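CDA peptide synthetase I (Streptomyces coelicolor, PDB 5DU9) is a peptide synthetase of the nonribosomal type, represented here by its N-terminal part, which contains a condensation domain. Local coordinates at residues G274-F278 with R427-L432. The protein carries 1 engineered substitution. Residues are numbered along the deposited sequence; the frame is centred on the assembly and turned at random.
Sequences GVAAF and RFVRFL
Phe278 is the main knob here. Phe428 covers one face of its ring, while Phe431 and Arg427 meet the edge. Phe428 CB sits over the ring centre, 4.1 Å from the centroid of the Phe278 ring, a CH-pi contact. The ring of Phe428 turns an edge to the same ring in a T-shaped pair, with planes at 74°. Phe428 CD1 comes 3.8 Å from Phe278 CG. At the edge of the Phe278 ring, in plane, Phe431 CD2 lies 3.9 Å from Phe278 CD1. Arg427 lends only aliphatic carbon, with Arg427 CG 4.1 Å from Phe278 CE1. With CG anti to the backbone N (chi1 -180°), the Phe278 side chain reaches across to this seat.

Phe428 in turn is a knob against helix 267-283. Gly274 C meets the edge of the Phe428 ring, and Val275 CG2 touches Phe428 CZ at 3.6 Å. Gly274 makes the hollow: it has no side chain, so Leu432 CD1 rests 3.9 Å from Gly274 CA. Phe431 CE2 lies 3.8 Å from Phe278 CA and also touches the carbonyl oxygen and the CB of Ala277.

The axes of segments 274-278 and 427-432 approach to 9.7 Å and run at 110° to each other. Leu448, on the C-terminal tail, also touches Phe278 and Phe431, while Val290 of strand 287-294 backs Val275. The chemistry is aromatic and aliphatic, so shape fit and exclusion of water probably hold helix 418-437 against helix 267-283.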
loop_
_atom_site.group_PDB
_atom_site.type_symbol
_atom_site.label_atom_id
_atom_site.label_comp_id
_atom_site.label_asym_id
_atom_site.label_seq_id
_atom_site.Cartn_x
_atom_site.Cartn_y
_atom_site.Cartn_z
ATOM N N GLY A 274 16.171 -3.789 -9.443
ATOM C CA GLY A 274 16.416 -5.160 -9.037
ATOM C C GLY A 274 15.306 -6.102 -9.467
ATOM O O GLY A 274 15.573 -7.206 -9.934
ATOM N N VAL A 275 14.058 -5.674 -9.305
ATOM C CA VAL A 275 12.932 -6.475 -9.766
ATOM C C VAL A 275 12.982 -6.619 -11.287
ATOM O O VAL A 275 12.792 -7.708 -11.815
ATOM C CB VAL A 275 11.577 -5.869 -9.333
ATOM C CG1 VAL A 275 10.422 -6.695 -9.882
ATOM C CG2 VAL A 275 11.485 -5.795 -7.821
ATOM N N ALA A 276 13.251 -5.524 -11.992
ATOM C CA ALA A 276 13.345 -5.569 -13.449
ATOM C C ALA A 276 14.430 -6.542 -13.900
ATOM O O ALA A 276 14.222 -7.338 -14.812
ATOM C CB ALA A 276 13.618 -4.179 -14.005
ATOM N N ALA A 277 15.590 -6.470 -13.255
ATOM C CA ALA A 277 16.704 -7.356 -13.571
ATOM C C ALA A 277 16.357 -8.809 -13.264
ATOM O O ALA A 277 16.706 -9.715 -14.021
ATOM C CB ALA A 277 17.944 -6.933 -12.797
ATOM N N PHE A 278 15.668 -9.020 -12.148
ATOM C CA PHE A 278 15.228 -10.354 -11.744
ATOM C C PHE A 278 14.273 -10.959 -12.773
ATOM O O PHE A 278 14.414 -12.121 -13.161
ATOM C CB PHE A 278 14.557 -10.285 -10.369
ATOM C CG PHE A 278 14.066 -11.611 -9.857
ATOM C CD1 PHE A 278 14.959 -12.573 -9.416
ATOM C CD2 PHE A 278 12.712 -11.886 -9.798
ATOM C CE1 PHE A 278 14.512 -13.791 -8.936
ATOM C CE2 PHE A 278 12.256 -13.104 -9.319
ATOM C CZ PHE A 278 13.161 -14.057 -8.890
ATOM N N ARG A 427 14.772 -16.172 -3.291
ATOM C CA ARG A 427 15.554 -16.118 -4.524
ATOM C C ARG A 427 15.747 -14.681 -4.989
ATOM O O ARG A 427 16.845 -14.282 -5.389
ATOM C CB ARG A 427 14.875 -16.925 -5.629
ATOM C CG ARG A 427 15.721 -17.078 -6.879
ATOM C CD ARG A 427 14.980 -17.845 -7.959
ATOM N NE ARG A 427 14.516 -19.142 -7.478
ATOM C CZ ARG A 427 13.515 -19.831 -8.018
ATOM N NH1 ARG A 427 12.853 -19.350 -9.063
ATOM N NH2 ARG A 427 13.168 -21.003 -7.505
ATOM N N PHE A 428 14.672 -13.902 -4.942
ATOM C CA PHE A 428 14.737 -12.521 -5.383
ATOM C C PHE A 428 15.669 -11.696 -4.506
ATOM O O PHE A 428 16.510 -10.960 -5.010
ATOM C CB PHE A 428 13.351 -11.881 -5.386
ATOM C CG PHE A 428 13.393 -10.388 -5.415
ATOM C CD1 PHE A 428 13.850 -9.719 -6.539
ATOM C CD2 PHE A 428 12.996 -9.650 -4.319
ATOM C CE1 PHE A 428 13.908 -8.348 -6.566
ATOM C CE2 PHE A 428 13.047 -8.274 -4.344
ATOM C CZ PHE A 428 13.506 -7.623 -5.470
ATOM N N VAL A 429 15.520 -11.817 -3.189
ATOM C CA VAL A 429 16.327 -11.013 -2.278
ATOM C C VAL A 429 17.815 -11.351 -2.422
ATOM O O VAL A 429 18.661 -10.460 -2.322
ATOM C CB VAL A 429 15.883 -11.197 -0.809
ATOM C CG1 VAL A 429 16.876 -10.543 0.153
ATOM C CG2 VAL A 429 14.497 -10.601 -0.598
ATOM N N ARG A 430 18.139 -12.619 -2.666
ATOM C CA ARG A 430 19.534 -13.013 -2.862
ATOM C C ARG A 430 20.100 -12.368 -4.130
ATOM O O ARG A 430 21.220 -11.856 -4.133
ATOM C CB ARG A 430 19.672 -14.536 -2.936
ATOM C CG ARG A 430 21.089 -15.007 -3.263
ATOM C CD ARG A 430 21.244 -16.516 -3.117
ATOM N NE ARG A 430 20.188 -17.252 -3.807
ATOM C CZ ARG A 430 20.178 -18.571 -3.974
ATOM N NH1 ARG A 430 21.173 -19.315 -3.507
ATOM N NH2 ARG A 430 19.171 -19.149 -4.615
ATOM N N PHE A 431 19.319 -12.389 -5.204
ATOM C CA PHE A 431 19.741 -11.793 -6.466
ATOM C C PHE A 431 19.879 -10.276 -6.327
ATOM O O PHE A 431 20.875 -9.694 -6.761
ATOM C CB PHE A 431 18.745 -12.148 -7.575
ATOM C CG PHE A 431 19.225 -11.819 -8.967
ATOM C CD1 PHE A 431 20.361 -12.418 -9.487
ATOM C CD2 PHE A 431 18.521 -10.929 -9.761
ATOM C CE1 PHE A 431 20.793 -12.125 -10.774
ATOM C CE2 PHE A 431 18.949 -10.637 -11.044
ATOM C CZ PHE A 431 20.084 -11.235 -11.548
ATOM N N LEU A 432 18.881 -9.645 -5.712
ATOM C CA LEU A 432 18.907 -8.211 -5.443
ATOM C C LEU A 432 20.170 -7.797 -4.686
ATOM O O LEU A 432 20.827 -6.826 -5.046
ATOM C CB LEU A 432 17.661 -7.803 -4.649
ATOM C CG LEU A 432 17.581 -6.353 -4.162
ATOM C CD1 LEU A 432 17.529 -5.391 -5.334
ATOM C CD2 LEU A 432 16.377 -6.151 -3.248
#